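Local coordinates for StiE protein (Stigmatella aurantiaca, PDB 6ECX) that carries an O-methyltransferase domain of a modular polyketide synthase, the part in this chain, which binds S-adenosylmethionine and probably methylates a hydroxyl of the growing polyketide, at residues Val84-Ala88 and Asn110-Lys114; Ile89-Phe95 and Met156-Gly162. All coordinates share one frame; numbering follows the deposited sequence. Where two conformers were deposited one is given.

Contact 1 (Val84-Ala88 and Asn110-Lys114)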
loop_
_atom_site.group_PDB
_atom_site.type_symbol
_atom_site.label_atom_id
_atom_site.label_comp_id
_atom_site.label_asym_id
_atom_site.label_seq_id
_atom_site.Cartn_x
_atom_site.Cartn_y
_atom_site.Cartn_z
ATOM N N VAL A 84 2.136 4.010 -14.805
ATOM C CA VAL A 84 0.728 3.970 -15.208
ATOM C C VAL A 84 0.390 5.210 -16.025
ATOM O O VAL A 84 0.703 6.341 -15.632
ATOM C CB VAL A 84 -0.196 3.865 -13.985
ATOM C CG1 VAL A 84 -1.654 3.862 -14.418
ATOM C CG2 VAL A 84 0.143 2.635 -13.134
ATOM N N ASP A 85 -0.267 5.003 -17.158
ATOM C CA ASP A 85 -0.794 6.095 -17.972
ATOM C C ASP A 85 -2.293 6.144 -17.709
ATOM O O ASP A 85 -3.063 5.388 -18.305
ATOM C CB ASP A 85 -0.493 5.875 -19.454
ATOM C CG ASP A 85 -1.052 6.989 -20.343
ATOM O OD1 ASP A 85 -1.724 7.909 -19.824
ATOM O OD2 ASP A 85 -0.804 6.950 -21.577
ATOM N N LEU A 86 -2.716 7.039 -16.820
ATOM C CA LEU A 86 -4.136 7.066 -16.471
ATOM C C LEU A 86 -5.027 7.459 -17.652
ATOM O O LEU A 86 -6.195 7.059 -17.696
ATOM C CB LEU A 86 -4.361 8.010 -15.294
ATOM C CG LEU A 86 -3.756 7.455 -13.994
ATOM C CD1 LEU A 86 -3.654 8.531 -12.925
ATOM C CD2 LEU A 86 -4.547 6.248 -13.478
ATOM N N SER A 87 -4.501 8.179 -18.644
ATOM C CA SER A 87 -5.356 8.540 -19.766
ATOM C C SER A 87 -5.795 7.317 -20.558
ATOM O O SER A 87 -6.803 7.385 -21.275
ATOM C CB SER A 87 -4.650 9.545 -20.697
ATOM O OG SER A 87 -3.593 8.914 -21.395
ATOM N N ALA A 88 -5.062 6.204 -20.438
ATOM C CA ALA A 88 -5.317 5.004 -21.227
ATOM C C ALA A 88 -6.234 4.023 -20.516
ATOM O O ALA A 88 -6.771 3.104 -21.148
ATOM C CB ALA A 88 -3.988 4.308 -21.548
ATOM N N ASN A 110 -8.896 12.672 -13.101
ATOM C CA ASN A 110 -9.097 11.946 -14.362
ATOM C C ASN A 110 -10.589 11.678 -14.511
ATOM O O ASN A 110 -11.094 10.658 -14.029
ATOM C CB ASN A 110 -8.297 10.651 -14.385
ATOM C CG ASN A 110 -6.855 10.854 -13.978
ATOM O OD1 ASN A 110 -6.004 11.123 -14.821
ATOM N ND2 ASN A 110 -6.573 10.734 -12.677
ATOM N N GLU A 111 -11.285 12.579 -15.196
ATOM C CA GLU A 111 -12.741 12.546 -15.175
ATOM C C GLU A 111 -13.318 11.341 -15.899
ATOM O O GLU A 111 -14.479 11.006 -15.670
ATOM C CB GLU A 111 -13.309 13.829 -15.777
ATOM C CG GLU A 111 -13.005 15.069 -14.950
ATOM C CD GLU A 111 -13.843 16.271 -15.356
ATOM O OE1 GLU A 111 -15.090 16.180 -15.300
ATOM O OE2 GLU A 111 -13.250 17.306 -15.732
ATOM N N HIS A 112 -12.548 10.689 -16.766
ATOM C CA HIS A 112 -13.074 9.545 -17.491
ATOM C C HIS A 112 -13.101 8.266 -16.653
ATOM O O HIS A 112 -13.799 7.317 -17.025
ATOM C CB HIS A 112 -12.229 9.292 -18.742
ATOM C CG HIS A 112 -10.807 8.931 -18.436
ATOM N ND1 HIS A 112 -9.881 9.851 -17.987
ATOM C CD2 HIS A 112 -10.153 7.748 -18.516
ATOM C CE1 HIS A 112 -8.717 9.251 -17.807
ATOM N NE2 HIS A 112 -8.853 7.974 -18.120
ATOM N N LEU A 113 -12.354 8.206 -15.550
ATOM C CA LEU A 113 -12.202 6.956 -14.803
ATOM C C LEU A 113 -13.486 6.567 -14.072
ATOM O O LEU A 113 -14.241 7.421 -13.604
ATOM C CB LEU A 113 -11.075 7.066 -13.768
ATOM C CG LEU A 113 -9.634 7.280 -14.231
ATOM C CD1 LEU A 113 -8.736 7.418 -13.013
ATOM C CD2 LEU A 113 -9.171 6.119 -15.130
ATOM N N LYS A 114 -13.704 5.253 -13.968
ATOM C CA LYS A 114 -14.695 4.633 -13.093
ATOM C C LYS A 114 -13.940 3.786 -12.075
ATOM O O LYS A 114 -13.089 2.978 -12.456
ATOM C CB LYS A 114 -15.664 3.741 -13.879
ATOM C CG LYS A 114 -16.364 4.418 -15.058
ATOM C CD LYS A 114 -17.754 4.939 -14.661
ATOM C CE LYS A 114 -18.509 5.525 -15.849
ATOM N NZ LYS A 114 -19.876 5.969 -15.470
#

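Contact 2 (Ile89-Phe95 and Met156-Gly162)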
loop_
_atom_site.group_PDB
_atom_site.type_symbol
_atom_site.label_atom_id
_atom_site.label_comp_id
_atom_site.label_asym_id
_atom_site.label_seq_id
_atom_site.Cartn_x
_atom_site.Cartn_y
_atom_site.Cartn_z
ATOM N N ILE A 89 -6.420 4.198 -19.249
ATOM C CA ILE A 89 -7.155 3.281 -18.392
ATOM C C ILE A 89 -8.592 3.762 -18.267
ATOM O O ILE A 89 -8.874 4.964 -18.361
ATOM C CB ILE A 89 -6.407 3.212 -17.046
ATOM C CG1 ILE A 89 -5.220 2.244 -17.213
ATOM C CG2 ILE A 89 -7.309 2.865 -15.859
ATOM C CD1 ILE A 89 -4.183 2.420 -16.172
ATOM N N LYS A 90 -9.518 2.816 -18.098
ATOM C CA LYS A 90 -10.917 3.138 -17.872
ATOM C C LYS A 90 -11.382 2.824 -16.456
ATOM O O LYS A 90 -11.961 3.696 -15.804
ATOM C CB LYS A 90 -11.803 2.395 -18.877
ATOM C CG LYS A 90 -13.281 2.720 -18.729
ATOM C CD LYS A 90 -13.523 4.224 -18.786
ATOM C CE LYS A 90 -15.003 4.562 -18.883
ATOM N NZ LYS A 90 -15.179 5.996 -19.261
ATOM N N ASN A 91 -11.130 1.605 -15.958
ATOM C CA ASN A 91 -11.752 1.100 -14.735
ATOM C C ASN A 91 -10.679 0.742 -13.714
ATOM O O ASN A 91 -9.693 0.088 -14.067
ATOM C CB ASN A 91 -12.599 -0.142 -15.055
ATOM C CG ASN A 91 -13.686 0.147 -16.098
ATOM O OD1 ASN A 91 -14.594 0.927 -15.842
ATOM N ND2 ASN A 91 -13.581 -0.476 -17.273
ATOM N N VAL A 92 -10.898 1.142 -12.448
ATOM C CA VAL A 92 -9.935 0.985 -11.356
ATOM C C VAL A 92 -10.604 0.242 -10.201
ATOM O O VAL A 92 -11.755 0.527 -9.855
ATOM C CB VAL A 92 -9.404 2.354 -10.856
ATOM C CG1 VAL A 92 -8.336 2.176 -9.725
ATOM C CG2 VAL A 92 -8.862 3.213 -12.016
ATOM N N MET A 93 -9.879 -0.696 -9.590
ATOM C CA MET A 93 -10.331 -1.390 -8.380
ATOM C C MET A 93 -9.321 -1.164 -7.264
ATOM O O MET A 93 -8.134 -1.449 -7.447
ATOM C CB MET A 93 -10.481 -2.895 -8.631
ATOM C CG MET A 93 -10.960 -3.707 -7.432
ATOM S SD MET A 93 -12.719 -3.376 -7.122
ATOM C CE MET A 93 -12.681 -3.256 -5.315
ATOM N N ASP A 94 -9.790 -0.681 -6.096
ATOM C CA ASP A 94 -8.951 -0.539 -4.898
ATOM C C ASP A 94 -9.406 -1.581 -3.891
ATOM O O ASP A 94 -10.481 -1.434 -3.289
ATOM C CB ASP A 94 -9.071 0.867 -4.305
ATOM C CG ASP A 94 -8.150 1.092 -3.099
ATOM O OD1 ASP A 94 -7.721 0.120 -2.437
ATOM O OD2 ASP A 94 -7.853 2.275 -2.811
ATOM N N PHE A 95 -8.615 -2.643 -3.690
ATOM C CA PHE A 95 -9.161 -3.739 -2.900
ATOM C C PHE A 95 -8.947 -3.580 -1.396
ATOM O O PHE A 95 -9.291 -4.491 -0.640
ATOM C CB PHE A 95 -8.651 -5.102 -3.400
ATOM C CG PHE A 95 -7.167 -5.315 -3.310
ATOM C CD1 PHE A 95 -6.592 -5.783 -2.145
ATOM C CD2 PHE A 95 -6.362 -5.144 -4.427
ATOM C CE1 PHE A 95 -5.231 -6.041 -2.074
ATOM C CE2 PHE A 95 -4.996 -5.412 -4.372
ATOM C CZ PHE A 95 -4.429 -5.854 -3.198
ATOM N N MET A 156 -14.843 -5.621 -14.358
ATOM C CA MET A 156 -13.621 -5.991 -15.058
ATOM C C MET A 156 -12.759 -4.738 -15.168
ATOM O O MET A 156 -13.209 -3.722 -15.712
ATOM C CB MET A 156 -13.956 -6.576 -16.435
ATOM C CG MET A 156 -12.766 -7.096 -17.209
ATOM S SD MET A 156 -11.909 -8.446 -16.367
ATOM C CE MET A 156 -13.163 -9.723 -16.398
ATOM N N TYR A 157 -11.532 -4.804 -14.647
ATOM C CA TYR A 157 -10.730 -3.614 -14.396
ATOM C C TYR A 157 -9.480 -3.574 -15.266
ATOM O O TYR A 157 -8.998 -4.596 -15.761
ATOM C CB TYR A 157 -10.352 -3.545 -12.905
ATOM C CG TYR A 157 -11.605 -3.493 -12.064
ATOM C CD1 TYR A 157 -12.281 -2.290 -11.873
ATOM C CD2 TYR A 157 -12.165 -4.653 -11.545
ATOM C CE1 TYR A 157 -13.486 -2.234 -11.153
ATOM C CE2 TYR A 157 -13.359 -4.609 -10.816
ATOM C CZ TYR A 157 -13.997 -3.396 -10.612
ATOM O OH TYR A 157 -15.164 -3.359 -9.893
ATOM N N ASP A 158 -8.982 -2.352 -15.464
ATOM C CA ASP A 158 -7.722 -2.097 -16.143
ATOM C C ASP A 158 -6.583 -1.864 -15.181
ATOM O O ASP A 158 -5.424 -2.122 -15.527
ATOM C CB ASP A 158 -7.853 -0.861 -17.035
ATOM C CG ASP A 158 -8.954 -1.005 -18.064
ATOM O OD1 ASP A 158 -9.214 -2.137 -18.499
ATOM O OD2 ASP A 158 -9.549 0.019 -18.427
ATOM N N LEU A 159 -6.892 -1.415 -13.960
ATOM C CA LEU A 159 -5.878 -1.110 -12.958
ATOM C C LEU A 159 -6.425 -1.537 -11.608
ATOM O O LEU A 159 -7.604 -1.293 -11.320
ATOM C CB LEU A 159 -5.538 0.392 -12.951
ATOM C CG LEU A 159 -4.709 0.990 -11.800
ATOM C CD1 LEU A 159 -3.264 0.487 -11.861
ATOM C CD2 LEU A 159 -4.721 2.534 -11.880
ATOM N N VAL A 160 -5.591 -2.214 -10.807
ATOM C CA VAL A 160 -5.954 -2.661 -9.460
ATOM C C VAL A 160 -4.929 -2.114 -8.469
ATOM O O VAL A 160 -3.722 -2.169 -8.719
ATOM C CB VAL A 160 -6.036 -4.201 -9.363
ATOM C CG1 VAL A 160 -6.347 -4.650 -7.920
ATOM C CG2 VAL A 160 -7.108 -4.769 -10.296
ATOM N N LEU A 161 -5.414 -1.586 -7.339
ATOM C CA LEU A 161 -4.581 -0.942 -6.331
ATOM C C LEU A 161 -4.657 -1.748 -5.038
ATOM O O LEU A 161 -5.758 -2.116 -4.590
ATOM C CB LEU A 161 -5.028 0.505 -6.028
ATOM C CG LEU A 161 -5.407 1.490 -7.126
ATOM C CD1 LEU A 161 -5.813 2.836 -6.517
ATOM C CD2 LEU A 161 -4.255 1.689 -8.080
ATOM N N GLY A 162 -3.497 -1.995 -4.431
ATOM C CA GLY A 162 -3.449 -2.587 -3.098
ATOM C C GLY A 162 -2.282 -1.995 -2.343
ATOM O O GLY A 162 -1.167 -2.519 -2.416
HETATM O O HOH W 1 -11.920 -2.508 -18.019
#

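Contact 1 (Val84-Ala88 and Asn110-Lys114)
His112 reaches across to the backbone of Leu86. Its NE2 donates a hydrogen bond to Leu86 O at 2.8 Å. The oxygen lies at the ring edge, 2° out of the imidazole plane. The bond is bent, with an N-H...O angle of 142°, and the donor is tilted out of the carbonyl plane. With CG between its own backbone N and carbonyl carbon (chi1 63°), the ring is carried toward 84-88, NE2 foremost. Next to this bond the side chains of Leu86 and Asn110 cross at about a right angle. Leu86 CB packs on Asn110 OD1 at 3.6 Å, and Leu86 CD1 lies 3.7 Å from Asn110 ND2. Leu113 adds an apolar touch, its CD1 4.4 Å from Leu86 CD2.

Each segment has its own internal hold. A type I beta turn runs from Asn110 to Leu113, closed by Leu113 N to Asn110 O at 3.1 Å. It follows the end of helix 101-109, where Asn110 ND2 bonds back to Leu106 O. In 84-88 Asp85 OD1 takes Ser87 OG at 2.6 Å, on the syn side but out of the carboxylate plane, and Ser87 N more weakly. Leu106 also touches both Leu86 and Leu113.

The contact joins two loops at the surface of the Rossmann-like domain. The bond implies that NE2 probably carries a proton, consistent with either a neutral NE2-H tautomer or a charged ring.

Contact 2 (Ile89-Phe95 and Met156-Gly162)
Two neighbouring parallel strands of the Rossmann-like methyltransferase sheet meet here, and Phe95 at the end of the first belongs to the S-adenosylmethionine pocket. The ladder runs from Met93 N to Leu159 O (2.9 Å), through Leu161 N to Met93 O (2.7 Å), to Phe95 N and Leu161 O (3.0 Å). At its start the chain turns a corner at Asp158, and Asn91 O accepts from both Asp158 N and Leu159 N. Asp158 OD2 uses its anti lone pair for Lys90 N at 2.8 Å and takes a weak bond from Asn91 N. One water ties Asn91 ND2, Met156 O and Asp158 OD1 together. Met93 lays CB over the centre of the Tyr157 ring, 3.6 Å from its centroid. Its chain then bends at chi2 (72°), bringing SD obliquely to the same ring, a Met-aromatic contact. The Phe95 ring turns one face to Gly162 CA, 3.4 Å from CZ, and its edge to Val160 CG1. On the sheet face opposite to Met93 and Val160, Val92 packs against Leu159 and Leu161.

Tyr157 OH bonds to Asp116 of strand 114-119, which flanks strand 91-94. Beyond 157-163 lies strand 187-196, where Leu189 meets Phe95 and Val160.

The two contacts lie about 10 Å apart between centres, on the same side of the chain's centre. Their segments alternate along the sequence: 84-88 runs directly into 89-95, then come 110-114 and 156-162. Contact 1 joins the loops leading into strands 91-94 and 114-119, while contact 2 pairs strand 91-94 with its other neighbour, strand 157-163. Lys90 links them through a hydrogen bond from NZ to His112 O, and Val92 N bonds to Lys114 O. Val84 also packs on Ile89. Contact 1 is at the surface, at the entry to the strands, and contact 2 runs through the buried sheet to the S-adenosylmethionine pocket at Phe95.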